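Local coordinates for cocosin 1 acidic chain (PDB 5WPW), which serves as a seed storage globulin of coconut, a hexameric 11S cupin protein with nutrient reservoir activity and a potential food allergen, at residues A[28-32]-A[33-37]; A[55-58]-A[59-63]; A[109-112]-A[113-116]; A[139-142]-A[143-146]; A[247-250]-A[251-254]. The protein carries 2 engineered substitutions. All blocks are in the same frame, centred on the assembly; numbering follows the deposited sequence.

Contact 1: A[28-32]-A[33-37]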
loop_
_atom_site.group_PDB
_atom_site.type_symbol
_atom_site.label_atom_id
_atom_site.label_comp_id
_atom_site.label_asym_id
_atom_site.label_seq_id
_atom_site.Cartn_x
_atom_site.Cartn_y
_atom_site.Cartn_z
ATOM N N ASP A 28 -35.083 -0.761 -14.208
ATOM C CA ASP A 28 -35.067 -2.203 -14.433
ATOM C C ASP A 28 -33.624 -2.697 -14.530
ATOM O O ASP A 28 -32.963 -2.504 -15.552
ATOM C CB ASP A 28 -35.852 -2.588 -15.683
ATOM C CG ASP A 28 -35.832 -4.089 -15.941
ATOM O OD1 ASP A 28 -35.505 -4.863 -15.015
ATOM O OD2 ASP A 28 -36.134 -4.505 -17.075
ATOM N N GLU A 29 -33.153 -3.378 -13.484
ATOM C CA GLU A 29 -31.781 -3.869 -13.472
ATOM C C GLU A 29 -31.553 -4.987 -14.478
ATOM O O GLU A 29 -30.399 -5.366 -14.708
ATOM C CB GLU A 29 -31.413 -4.337 -12.059
ATOM C CG GLU A 29 -32.443 -5.254 -11.413
ATOM C CD GLU A 29 -31.863 -6.076 -10.258
ATOM O OE1 GLU A 29 -31.370 -5.484 -9.262
ATOM O OE2 GLU A 29 -31.892 -7.324 -10.351
ATOM N N ASP A 30 -32.623 -5.518 -15.080
ATOM C CA ASP A 30 -32.527 -6.545 -16.107
ATOM C C ASP A 30 -32.432 -5.970 -17.515
ATOM O O ASP A 30 -32.162 -6.719 -18.459
ATOM C CB ASP A 30 -33.727 -7.489 -16.009
ATOM C CG ASP A 30 -33.596 -8.473 -14.859
ATOM O OD1 ASP A 30 -33.001 -9.555 -15.071
ATOM O OD2 ASP A 30 -34.079 -8.168 -13.745
ATOM N N ASN A 31 -32.669 -4.673 -17.674
ATOM C CA ASN A 31 -32.359 -3.976 -18.912
ATOM C C ASN A 31 -30.908 -4.238 -19.322
ATOM O O ASN A 31 -30.011 -4.288 -18.476
ATOM C CB ASN A 31 -32.624 -2.478 -18.695
ATOM C CG ASN A 31 -32.671 -1.686 -19.984
ATOM O OD1 ASN A 31 -31.649 -1.480 -20.632
ATOM N ND2 ASN A 31 -33.861 -1.212 -20.348
ATOM N N GLU A 32 -30.680 -4.410 -20.633
ATOM C CA GLU A 32 -29.336 -4.715 -21.124
ATOM C C GLU A 32 -28.318 -3.672 -20.676
ATOM O O GLU A 32 -27.170 -4.004 -20.362
ATOM C CB GLU A 32 -29.337 -4.811 -22.649
ATOM C CG GLU A 32 -29.446 -6.217 -23.221
ATOM C CD GLU A 32 -29.413 -6.220 -24.744
ATOM O OE1 GLU A 32 -28.699 -5.370 -25.326
ATOM O OE2 GLU A 32 -30.104 -7.064 -25.361
ATOM N N GLN A 33 -28.716 -2.405 -20.654
ATOM C CA GLN A 33 -27.778 -1.338 -20.329
ATOM C C GLN A 33 -27.363 -1.378 -18.862
ATOM O O GLN A 33 -26.189 -1.147 -18.538
ATOM C CB GLN A 33 -28.407 0.001 -20.704
ATOM C CG GLN A 33 -29.043 -0.095 -22.070
ATOM C CD GLN A 33 -29.690 1.184 -22.516
ATOM O OE1 GLN A 33 -29.015 2.103 -22.976
ATOM N NE2 GLN A 33 -31.011 1.250 -22.396
ATOM N N PHE A 34 -28.311 -1.669 -17.964
ATOM C CA PHE A 34 -27.986 -1.903 -16.562
ATOM C C PHE A 34 -27.163 -3.169 -16.393
ATOM O O PHE A 34 -26.226 -3.213 -15.588
ATOM C CB PHE A 34 -29.271 -2.005 -15.746
ATOM C CG PHE A 34 -29.769 -0.693 -15.269
ATOM C CD1 PHE A 34 -29.076 0.004 -14.303
ATOM C CD2 PHE A 34 -30.924 -0.150 -15.785
ATOM C CE1 PHE A 34 -29.522 1.221 -13.864
ATOM C CE2 PHE A 34 -31.373 1.061 -15.348
ATOM C CZ PHE A 34 -30.671 1.750 -14.383
ATOM N N ARG A 35 -27.507 -4.217 -17.136
ATOM C CA ARG A 35 -26.709 -5.429 -17.090
ATOM C C ARG A 35 -25.316 -5.200 -17.674
ATOM O O ARG A 35 -24.345 -5.782 -17.190
ATOM C CB ARG A 35 -27.440 -6.568 -17.809
ATOM C CG ARG A 35 -28.428 -7.324 -16.904
ATOM C CD ARG A 35 -28.939 -8.608 -17.549
ATOM N NE ARG A 35 -29.777 -8.336 -18.716
ATOM C CZ ARG A 35 -30.749 -9.134 -19.153
ATOM N NH1 ARG A 35 -31.022 -10.271 -18.519
ATOM N NH2 ARG A 35 -31.455 -8.788 -20.228
ATOM N N CYS A 36 -25.181 -4.342 -18.685
ATOM C CA CYS A 36 -23.838 -4.056 -19.174
ATOM C C CYS A 36 -23.050 -3.260 -18.145
ATOM O O CYS A 36 -21.870 -3.528 -17.922
ATOM C CB CYS A 36 -23.887 -3.308 -20.505
ATOM S SG CYS A 36 -22.274 -2.582 -21.042
ATOM N N ALA A 37 -23.695 -2.290 -17.492
ATOM C CA ALA A 37 -23.002 -1.466 -16.517
ATOM C C ALA A 37 -22.779 -2.196 -15.201
ATOM O O ALA A 37 -21.907 -1.792 -14.434
ATOM C CB ALA A 37 -23.788 -0.176 -16.254
#
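One side-chain oxygen, Asn31 OD1, receives two donors from a single residue, Gln33. The backbone Gln33 N gives the stronger bond, 3.1 Å to Asn31 OD1, lying in the plane of the amide carbonyl and on a lone pair. Gln33 NE2 adds a weak one at 3.3 Å to Asn31 OD1, and the two side chains lie next to each other pointing the same way, their amide planes 36° apart. With CG of Asn31 anti to its own backbone N (chi1 -166°), OD1 is brought to the N-H of Gln33 at the start of the helix. This makes Asn31 the N-cap of helix 32-37, which follows a type I turn, Asp28 to Asn31, in the N-terminal cupin domain. The first helical bonds come next: Arg35 N to Asn31 O at 2.8 Å and Cys36 N to Glu32 O at 2.6 Å. Phe34 tucks back against the turn, its CD2 3.1 Å from Asp28 O, and the CB of Asn31 sits at the edge of the ring. Arg35 NE makes a salt bridge to Glu2. Cys36 is tied by disulfide to Cys3, and Phe34 also packs on Leu340 of strand 340-343.

Contact 2: A[55-58]-A[59-63]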
loop_
_atom_site.group_PDB
_atom_site.type_symbol
_atom_site.label_atom_id
_atom_site.label_comp_id
_atom_site.label_asym_id
_atom_site.label_seq_id
_atom_site.Cartn_x
_atom_site.Cartn_y
_atom_site.Cartn_z
ATOM N N SER A 55 -32.135 -0.811 6.866
ATOM C CA SER A 55 -31.947 -1.942 5.968
ATOM C C SER A 55 -30.496 -1.945 5.514
ATOM O O SER A 55 -29.782 -0.945 5.656
ATOM C CB SER A 55 -32.901 -1.890 4.762
ATOM O OG SER A 55 -32.515 -0.911 3.791
ATOM N N MET A 56 -30.064 -3.079 4.983
ATOM C CA MET A 56 -28.714 -3.185 4.452
ATOM C C MET A 56 -28.772 -3.924 3.127
ATOM O O MET A 56 -29.688 -4.712 2.875
ATOM C CB MET A 56 -27.747 -3.831 5.441
ATOM C CG MET A 56 -28.101 -5.191 5.929
ATOM S SD MET A 56 -27.341 -6.454 4.881
ATOM C CE MET A 56 -27.695 -7.906 5.883
ATOM N N SER A 57 -27.802 -3.631 2.259
ATOM C CA SER A 57 -27.767 -4.161 0.905
ATOM C C SER A 57 -26.474 -4.942 0.676
ATOM O O SER A 57 -25.466 -4.699 1.337
ATOM C CB SER A 57 -27.878 -3.041 -0.142
ATOM O OG SER A 57 -29.191 -2.461 -0.157
ATOM N N ASN A 58 -26.530 -5.904 -0.243
ATOM C CA ASN A 58 -25.363 -6.702 -0.624
ATOM C C ASN A 58 -24.368 -5.927 -1.475
ATOM O O ASN A 58 -23.261 -6.429 -1.701
ATOM C CB ASN A 58 -25.797 -7.952 -1.399
ATOM C CG ASN A 58 -26.408 -7.621 -2.792
ATOM O OD1 ASN A 58 -27.150 -6.639 -2.950
ATOM N ND2 ASN A 58 -26.099 -8.447 -3.795
ATOM N N ALA A 59 -24.735 -4.751 -1.959
ATOM C CA ALA A 59 -23.898 -3.974 -2.870
ATOM C C ALA A 59 -23.584 -2.600 -2.289
ATOM O O ALA A 59 -24.448 -1.993 -1.627
ATOM C CB ALA A 59 -24.593 -3.814 -4.213
ATOM N N PRO A 60 -22.363 -2.098 -2.467
ATOM C CA PRO A 60 -22.084 -0.715 -2.064
ATOM C C PRO A 60 -22.856 0.228 -2.973
ATOM O O PRO A 60 -23.218 -0.126 -4.098
ATOM C CB PRO A 60 -20.572 -0.577 -2.251
ATOM C CG PRO A 60 -20.249 -1.554 -3.364
ATOM C CD PRO A 60 -21.217 -2.721 -3.159
ATOM N N ARG A 61 -23.141 1.423 -2.459
ATOM C CA ARG A 61 -23.950 2.390 -3.208
ATOM C C ARG A 61 -23.488 3.822 -2.984
ATOM O O ARG A 61 -22.826 4.139 -1.997
ATOM C CB ARG A 61 -25.433 2.257 -2.833
ATOM C CG ARG A 61 -25.842 3.081 -1.670
ATOM C CD ARG A 61 -27.230 2.697 -1.213
ATOM N NE ARG A 61 -27.165 1.585 -0.281
ATOM C CZ ARG A 61 -28.182 1.191 0.466
ATOM N NH1 ARG A 61 -29.344 1.834 0.388
ATOM N NH2 ARG A 61 -28.030 0.175 1.297
ATOM N N LEU A 62 -23.840 4.693 -3.944
ATOM C CA LEU A 62 -23.769 6.134 -3.796
ATOM C C LEU A 62 -25.187 6.660 -3.930
ATOM O O LEU A 62 -25.918 6.215 -4.822
ATOM C CB LEU A 62 -22.906 6.802 -4.875
ATOM C CG LEU A 62 -21.413 6.503 -4.873
ATOM C CD1 LEU A 62 -20.728 7.503 -5.792
ATOM C CD2 LEU A 62 -20.868 6.577 -3.461
ATOM N N VAL A 63 -25.584 7.525 -2.998
ATOM C CA VAL A 63 -26.876 8.207 -3.017
ATOM C C VAL A 63 -26.633 9.670 -3.352
ATOM O O VAL A 63 -25.780 10.313 -2.730
ATOM C CB VAL A 63 -27.598 8.075 -1.666
ATOM C CG1 VAL A 63 -28.990 8.704 -1.758
ATOM C CG2 VAL A 63 -27.660 6.612 -1.236
HETATM O O HOH W 1 -30.502 -0.923 1.954
HETATM O O HOH W 2 -25.899 -1.633 2.947
#
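The short connection between strands 50-57 and 61-67, which crosses from one sheet of the N-terminal cupin domain to the other, brings Ser57 and Arg61 together across a pair of waters in a buried contact. Arg61 reaches back toward the preceding strand. Its chain is bent at chi3 (86°), and this turn carries NH2 to within 3.2 Å of Ser57 OG, at an angle too poor for a hydrogen bond. The CB of Ser57 also touches that nitrogen, at 3.5 Å from Arg61 NH2. What joins the two residues is water. The first accepts from Arg61 NH2 at 2.8 Å and bonds to both hydroxyls of the strand, at 2.7 Å from Ser55 OG and 2.9 Å from Ser57 OG. The second lies in the guanidinium plane at its edge, accepts from Arg61 NH2 at 3.2 Å, and takes the backbone Ser57 N at 2.8 Å. A single terminal nitrogen therefore serves both waters, which should limit the rotation of the guanidinium and occupies polar atoms between buried residues. Ser57 OG also bonds to His153.

At the bend itself, Asn58 OD1 accepts from Arg154 N and its ND2 gives to Ser152 O. Ala59 and Pro60 then lead the chain into the second strand, the methyl of Ala59 resting on Thr142. Two antiparallel sheets facing each other are the hallmark of the cupin jelly-roll barrel, and this connection crosses between them.

Contact 3: A[109-112]-A[113-116]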
loop_
_atom_site.group_PDB
_atom_site.type_symbol
_atom_site.label_atom_id
_atom_site.label_comp_id
_atom_site.label_asym_id
_atom_site.label_seq_id
_atom_site.Cartn_x
_atom_site.Cartn_y
_atom_site.Cartn_z
ATOM N N GLN A 109 -26.340 14.877 8.869
ATOM C CA GLN A 109 -27.359 15.778 8.349
ATOM C C GLN A 109 -27.010 16.138 6.920
ATOM O O GLN A 109 -25.925 16.654 6.657
ATOM C CB GLN A 109 -27.483 17.011 9.235
ATOM C CG GLN A 109 -27.920 16.614 10.620
ATOM C CD GLN A 109 -28.570 17.741 11.360
ATOM O OE1 GLN A 109 -29.606 18.256 10.938
ATOM N NE2 GLN A 109 -27.964 18.145 12.469
ATOM N N PHE A 110 -27.918 15.850 6.004
ATOM C CA PHE A 110 -27.650 15.980 4.585
ATOM C C PHE A 110 -28.522 17.074 3.979
ATOM O O PHE A 110 -29.453 17.588 4.601
ATOM C CB PHE A 110 -27.878 14.647 3.874
ATOM C CG PHE A 110 -29.311 14.217 3.818
ATOM C CD1 PHE A 110 -30.121 14.599 2.765
ATOM C CD2 PHE A 110 -29.835 13.381 4.790
ATOM C CE1 PHE A 110 -31.445 14.189 2.695
ATOM C CE2 PHE A 110 -31.151 12.957 4.713
ATOM C CZ PHE A 110 -31.953 13.364 3.679
ATOM N N GLN A 111 -28.209 17.432 2.742
ATOM C CA GLN A 111 -28.931 18.514 2.085
ATOM C C GLN A 111 -28.797 18.331 0.585
ATOM O O GLN A 111 -28.079 17.447 0.114
ATOM C CB GLN A 111 -28.401 19.878 2.536
ATOM C CG GLN A 111 -27.067 20.285 1.911
ATOM C CD GLN A 111 -26.806 21.792 1.992
ATOM O OE1 GLN A 111 -27.177 22.550 1.093
ATOM N NE2 GLN A 111 -26.150 22.224 3.070
ATOM N N GLU A 112 -29.504 19.177 -0.169
ATOM C CA GLU A 112 -29.449 19.095 -1.625
ATOM C C GLU A 112 -28.005 19.140 -2.088
ATOM O O GLU A 112 -27.187 19.885 -1.541
ATOM C CB GLU A 112 -30.247 20.240 -2.265
ATOM C CG GLU A 112 -30.366 20.138 -3.786
ATOM C CD GLU A 112 -30.871 21.424 -4.420
ATOM O OE1 GLU A 112 -30.654 21.626 -5.639
ATOM O OE2 GLU A 112 -31.486 22.227 -3.693
ATOM N N GLY A 113 -27.689 18.302 -3.072
ATOM C CA GLY A 113 -26.355 18.216 -3.613
ATOM C C GLY A 113 -25.417 17.272 -2.885
ATOM O O GLY A 113 -24.284 17.075 -3.345
ATOM N N ASP A 114 -25.833 16.701 -1.759
ATOM C CA ASP A 114 -24.958 15.793 -1.045
ATOM C C ASP A 114 -24.865 14.453 -1.764
ATOM O O ASP A 114 -25.833 13.962 -2.336
ATOM C CB ASP A 114 -25.458 15.558 0.375
ATOM C CG ASP A 114 -25.061 16.654 1.321
ATOM O OD1 ASP A 114 -24.226 17.503 0.979
ATOM O OD2 ASP A 114 -25.579 16.645 2.443
ATOM N N VAL A 115 -23.685 13.849 -1.696
ATOM C CA VAL A 115 -23.476 12.461 -2.083
ATOM C C VAL A 115 -23.180 11.688 -0.814
ATOM O O VAL A 115 -22.312 12.095 -0.031
ATOM C CB VAL A 115 -22.318 12.288 -3.081
ATOM C CG1 VAL A 115 -22.113 10.829 -3.297
ATOM C CG2 VAL A 115 -22.638 12.963 -4.396
ATOM N N LEU A 116 -23.918 10.603 -0.596
ATOM C CA LEU A 116 -23.704 9.700 0.529
ATOM C C LEU A 116 -23.221 8.354 0.011
ATOM O O LEU A 116 -23.768 7.830 -0.963
ATOM C CB LEU A 116 -24.993 9.500 1.320
ATOM C CG LEU A 116 -25.512 10.781 1.952
ATOM C CD1 LEU A 116 -26.938 11.065 1.511
ATOM C CD2 LEU A 116 -25.409 10.619 3.447
#
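Asp114 and Gln111 bind each other twice. Asp114 N gives to Gln111 O at 3.0 Å, the closing bond of a type II turn running from Gln111 to Asp114. In return Gln111 N gives to Asp114 OD2 at 2.8 Å, with an N-H...O angle of 139°, and reaches that oxygen from above the carboxylate plane. CG of Asp114 lies beside its own backbone N, opposite the carbonyl carbon (chi1 -82°), which turns the carboxylate back toward the N-H of Gln111. There OD2 also lies close to Phe110, 3.4 Å from Phe110 CB. The second oxygen is used as well, since Asp114 OD1 accepts from Asn253 ND2.

At the third position of the turn Gly113 takes a positive phi of 87°, a conformation that calls for glycine, because a CB would be jammed against Glu112 O; its own backbone bonds to Ile65 and Ile254. Glu112 heads off to the exposed side. Beyond the turn the apolar side closes loosely, Leu116 CD1 standing 4.4 Å from Phe110 CB, while Ile65 and Val72 pack against both residues.

The chain thus bends sharply between strands 107-110 and 114-118, which belong to different sheets of the cupin domain. With an N-H donor on each oxygen, the buried carboxylate of Asp114 would be expected to stay ionised, pinning both turn and neighbouring strand.

Contact 4: A[139-142]-A[143-146]; sequences VLDT and SNDA
Asp141 and Asn144 are the first and last residues of a type I turn that leads strand 134-140 of the N-terminal cupin domain into the loop before strand 155-157. The backbone bond that closes it is Asn144 N to Asp141 O, 3.2 Å long, with the donor well above the carbonyl plane.

The Asp141 side chain adds two weak bonds. Having CG anti to the backbone N (chi1 -174°), it bends over the turn instead of along the strand. Its OD1 takes Ser143 N at 3.2 Å, and its OD2 takes Asn144 ND2 at 3.4 Å. The two side chains cross at about a right angle, the carboxylate and amide planes being 87° apart. The amide of Asn144 works at both ends: ND2 is the donor to Asp141, and OD1 is used by Ala146 N.

Van der Waals contact fills in the rest: Asn144 CB comes within 3.2 Å of Asp141 O, and Ser143 CB within 3.6 Å of Asp141 OD1. Outside the turn, Pro60 lies against Asn144, and Ser143 OG bonds to Arg151.

A second small turn follows at once. Asn144 OD1 accepts from Ala146 N at 2.9 Å, in the carbonyl plane and on a lone pair, an Asx turn.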
loop_
_atom_site.group_PDB
_atom_site.type_symbol
_atom_site.label_atom_id
_atom_site.label_comp_id
_atom_site.label_asym_id
_atom_site.label_seq_id
_atom_site.Cartn_x
_atom_site.Cartn_y
_atom_site.Cartn_z
ATOM N N VAL A 139 -27.399 4.601 -6.851
ATOM C CA VAL A 139 -26.806 3.647 -7.785
ATOM C C VAL A 139 -26.057 2.608 -6.948
ATOM O O VAL A 139 -25.191 2.970 -6.138
ATOM C CB VAL A 139 -25.862 4.331 -8.798
ATOM C CG1 VAL A 139 -25.329 3.328 -9.784
ATOM C CG2 VAL A 139 -26.566 5.477 -9.542
ATOM N N LEU A 140 -26.448 1.345 -7.083
ATOM C CA LEU A 140 -25.857 0.233 -6.343
ATOM C C LEU A 140 -24.953 -0.582 -7.271
ATOM O O LEU A 140 -25.394 -1.023 -8.338
ATOM C CB LEU A 140 -26.946 -0.674 -5.772
ATOM C CG LEU A 140 -27.880 -0.162 -4.667
ATOM C CD1 LEU A 140 -29.326 -0.225 -5.100
ATOM C CD2 LEU A 140 -27.638 -1.006 -3.403
ATOM N N ASP A 141 -23.695 -0.791 -6.877
ATOM C CA ASP A 141 -22.775 -1.525 -7.763
ATOM C C ASP A 141 -22.867 -3.003 -7.418
ATOM O O ASP A 141 -22.147 -3.504 -6.567
ATOM C CB ASP A 141 -21.351 -0.995 -7.648
ATOM C CG ASP A 141 -20.405 -1.636 -8.664
ATOM O OD1 ASP A 141 -20.859 -2.466 -9.480
ATOM O OD2 ASP A 141 -19.202 -1.305 -8.645
ATOM N N THR A 142 -23.776 -3.712 -8.082
ATOM C CA THR A 142 -23.985 -5.127 -7.809
ATOM C C THR A 142 -22.937 -6.017 -8.462
ATOM O O THR A 142 -22.926 -7.229 -8.201
ATOM C CB THR A 142 -25.380 -5.530 -8.272
ATOM O OG1 THR A 142 -25.551 -5.123 -9.635
ATOM C CG2 THR A 142 -26.452 -4.813 -7.414
ATOM N N SER A 143 -22.089 -5.452 -9.317
ATOM C CA SER A 143 -20.908 -6.122 -9.855
ATOM C C SER A 143 -19.667 -5.924 -8.990
ATOM O O SER A 143 -18.615 -6.516 -9.277
ATOM C CB SER A 143 -20.612 -5.588 -11.262
ATOM O OG SER A 143 -21.419 -6.253 -12.203
ATOM N N ASN A 144 -19.766 -5.108 -7.954
ATOM C CA ASN A 144 -18.633 -4.840 -7.084
ATOM C C ASN A 144 -18.139 -6.140 -6.464
ATOM O O ASN A 144 -18.936 -6.986 -6.058
ATOM C CB ASN A 144 -19.057 -3.859 -5.994
ATOM C CG ASN A 144 -17.887 -3.166 -5.332
ATOM O OD1 ASN A 144 -17.250 -3.718 -4.453
ATOM N ND2 ASN A 144 -17.628 -1.920 -5.735
ATOM N N ASP A 145 -16.816 -6.290 -6.354
ATOM C CA ASP A 145 -16.315 -7.498 -5.707
ATOM C C ASP A 145 -16.759 -7.595 -4.261
ATOM O O ASP A 145 -16.734 -8.691 -3.692
ATOM C CB ASP A 145 -14.792 -7.575 -5.766
ATOM C CG ASP A 145 -14.309 -8.980 -6.007
ATOM O OD1 ASP A 145 -14.819 -9.909 -5.330
ATOM O OD2 ASP A 145 -13.441 -9.170 -6.887
ATOM N N ALA A 146 -17.201 -6.488 -3.659
ATOM C CA ALA A 146 -17.745 -6.566 -2.296
ATOM C C ALA A 146 -18.960 -7.494 -2.228
ATOM O O ALA A 146 -19.191 -8.158 -1.202
ATOM C CB ALA A 146 -18.098 -5.166 -1.798
#

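Contact 5: A[247-250]-A[251-254]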
loop_
_atom_site.group_PDB
_atom_site.type_symbol
_atom_site.label_atom_id
_atom_site.label_comp_id
_atom_site.label_asym_id
_atom_site.label_seq_id
_atom_site.Cartn_x
_atom_site.Cartn_y
_atom_site.Cartn_z
ATOM N N SER A 247 -14.767 7.039 12.388
ATOM C CA SER A 247 -15.025 8.434 12.070
ATOM C C SER A 247 -14.834 8.729 10.589
ATOM O O SER A 247 -14.529 9.868 10.231
ATOM C CB SER A 247 -14.130 9.342 12.921
ATOM O OG SER A 247 -14.277 9.026 14.293
ATOM N N MET A 248 -14.987 7.726 9.725
ATOM C CA MET A 248 -14.904 7.954 8.282
ATOM C C MET A 248 -15.998 8.923 7.842
ATOM O O MET A 248 -17.161 8.780 8.233
ATOM C CB MET A 248 -15.092 6.645 7.520
ATOM C CG MET A 248 -13.947 5.688 7.509
ATOM S SD MET A 248 -14.357 4.454 6.260
ATOM C CE MET A 248 -15.640 3.535 7.115
ATOM N N LYS A 249 -15.641 9.888 7.002
ATOM C CA LYS A 249 -16.658 10.727 6.399
ATOM C C LYS A 249 -17.386 9.892 5.353
ATOM O O LYS A 249 -16.752 9.166 4.588
ATOM C CB LYS A 249 -16.027 11.977 5.771
ATOM C CG LYS A 249 -17.043 12.997 5.259
ATOM C CD LYS A 249 -16.366 14.195 4.566
ATOM C CE LYS A 249 -15.159 13.754 3.749
ATOM N NZ LYS A 249 -15.071 14.328 2.360
ATOM N N ILE A 250 -18.716 9.956 5.342
ATOM C CA ILE A 250 -19.528 9.204 4.388
ATOM C C ILE A 250 -20.295 10.098 3.441
ATOM O O ILE A 250 -21.055 9.589 2.606
ATOM C CB ILE A 250 -20.513 8.252 5.098
ATOM C CG1 ILE A 250 -21.423 9.032 6.041
ATOM C CG2 ILE A 250 -19.770 7.140 5.819
ATOM C CD1 ILE A 250 -22.885 8.673 5.893
ATOM N N LYS A 251 -20.161 11.407 3.575
ATOM C CA LYS A 251 -21.010 12.345 2.862
ATOM C C LYS A 251 -20.133 13.469 2.337
ATOM O O LYS A 251 -19.197 13.908 3.020
ATOM C CB LYS A 251 -22.097 12.900 3.790
ATOM C CG LYS A 251 -22.857 14.107 3.248
ATOM C CD LYS A 251 -23.917 14.553 4.272
ATOM C CE LYS A 251 -23.686 15.989 4.725
ATOM N NZ LYS A 251 -22.670 16.158 5.809
ATOM N N GLN A 252 -20.426 13.920 1.124
ATOM C CA GLN A 252 -19.727 15.067 0.554
ATOM C C GLN A 252 -20.658 15.790 -0.401
ATOM O O GLN A 252 -21.326 15.158 -1.223
ATOM C CB GLN A 252 -18.452 14.640 -0.181
ATOM C CG GLN A 252 -17.878 15.753 -1.032
ATOM C CD GLN A 252 -16.619 16.338 -0.455
ATOM O OE1 GLN A 252 -16.279 16.093 0.700
ATOM N NE2 GLN A 252 -15.899 17.107 -1.269
ATOM N N ASN A 253 -20.705 17.112 -0.287
ATOM C CA ASN A 253 -21.560 17.905 -1.150
ATOM C C ASN A 253 -20.839 18.209 -2.463
ATOM O O ASN A 253 -19.690 18.651 -2.457
ATOM C CB ASN A 253 -21.972 19.188 -0.433
ATOM C CG ASN A 253 -22.838 20.065 -1.291
ATOM O OD1 ASN A 253 -22.328 20.892 -2.032
ATOM N ND2 ASN A 253 -24.143 19.869 -1.228
ATOM N N ILE A 254 -21.497 17.931 -3.588
ATOM C CA ILE A 254 -20.958 18.281 -4.894
ATOM C C ILE A 254 -21.842 19.255 -5.653
ATOM O O ILE A 254 -21.534 19.574 -6.809
ATOM C CB ILE A 254 -20.694 17.035 -5.759
ATOM C CG1 ILE A 254 -22.002 16.279 -6.015
ATOM C CG2 ILE A 254 -19.626 16.163 -5.096
ATOM C CD1 ILE A 254 -21.913 15.297 -7.167
#
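Lys249 lies tightly along the backbone ahead of it and finishes on Gln252. Its CG and CD each come within 3.2 Å of Lys251 O, so the aliphatic part of the chain runs close beside that carbonyl. Bends at chi3 (38°) and chi4 (134°) then carry the ammonium group to Gln252, where Lys249 NZ gives a hydrogen bond of 2.7 Å to Gln252 OE1, approaching tilted 33° from the carbonyl plane. Gln252 meets it by bending at chi2, which brings its amide round toward the lysine. NZ also bonds to Lys277 O. The same lysine of the third subunit brings its NZ close by, and the two acceptors would be expected to ease the repulsion of the like charges.

The other side is looser. Ile250 and Lys251 are joined mainly through the chain itself, Lys251 CB touching Ile250 C at 3.3 Å, and beyond their first carbons the side chains lead away from each other's segment. Ile250 goes inward to Leu116 and Tyr108. Lys251, partly exposed, leads away to pack on Phe110 and Asp114.

The segment follows Cys246, whose disulfide to Cys79 joins the basic and acidic chains. Strand 251-253 then pairs antiparallel with strand 114-118 at the edge, within this chain, of the sheet that also holds strands 61-67 and 134-140, while Gln252 and Ile254 also rest on Leu273 of strand 268-273.

Contacts 2, 3, 4 and 5 share one antiparallel sheet. Strand 61-67 lies between strands 134-140 and 114-118: Pro60 O is 2.9 Å from Asp141 N, a probable hydrogen bond joining contacts 2 and 4, whose centres are about 8 Å apart, and Val63 N is 2.7 Å from Leu116 O, joining contacts 2 and 3. Contact 5 adds the edge strand, Val115 N standing 2.7 Å from Gln252 O, the centres of contacts 3 and 5 being about 9 Å apart. Contact 1 touches none of them; its nearest atoms come to about 5 Å from contact 4, and its centre is about 28 Å from that of contact 5, on the opposite side of the chain's centre.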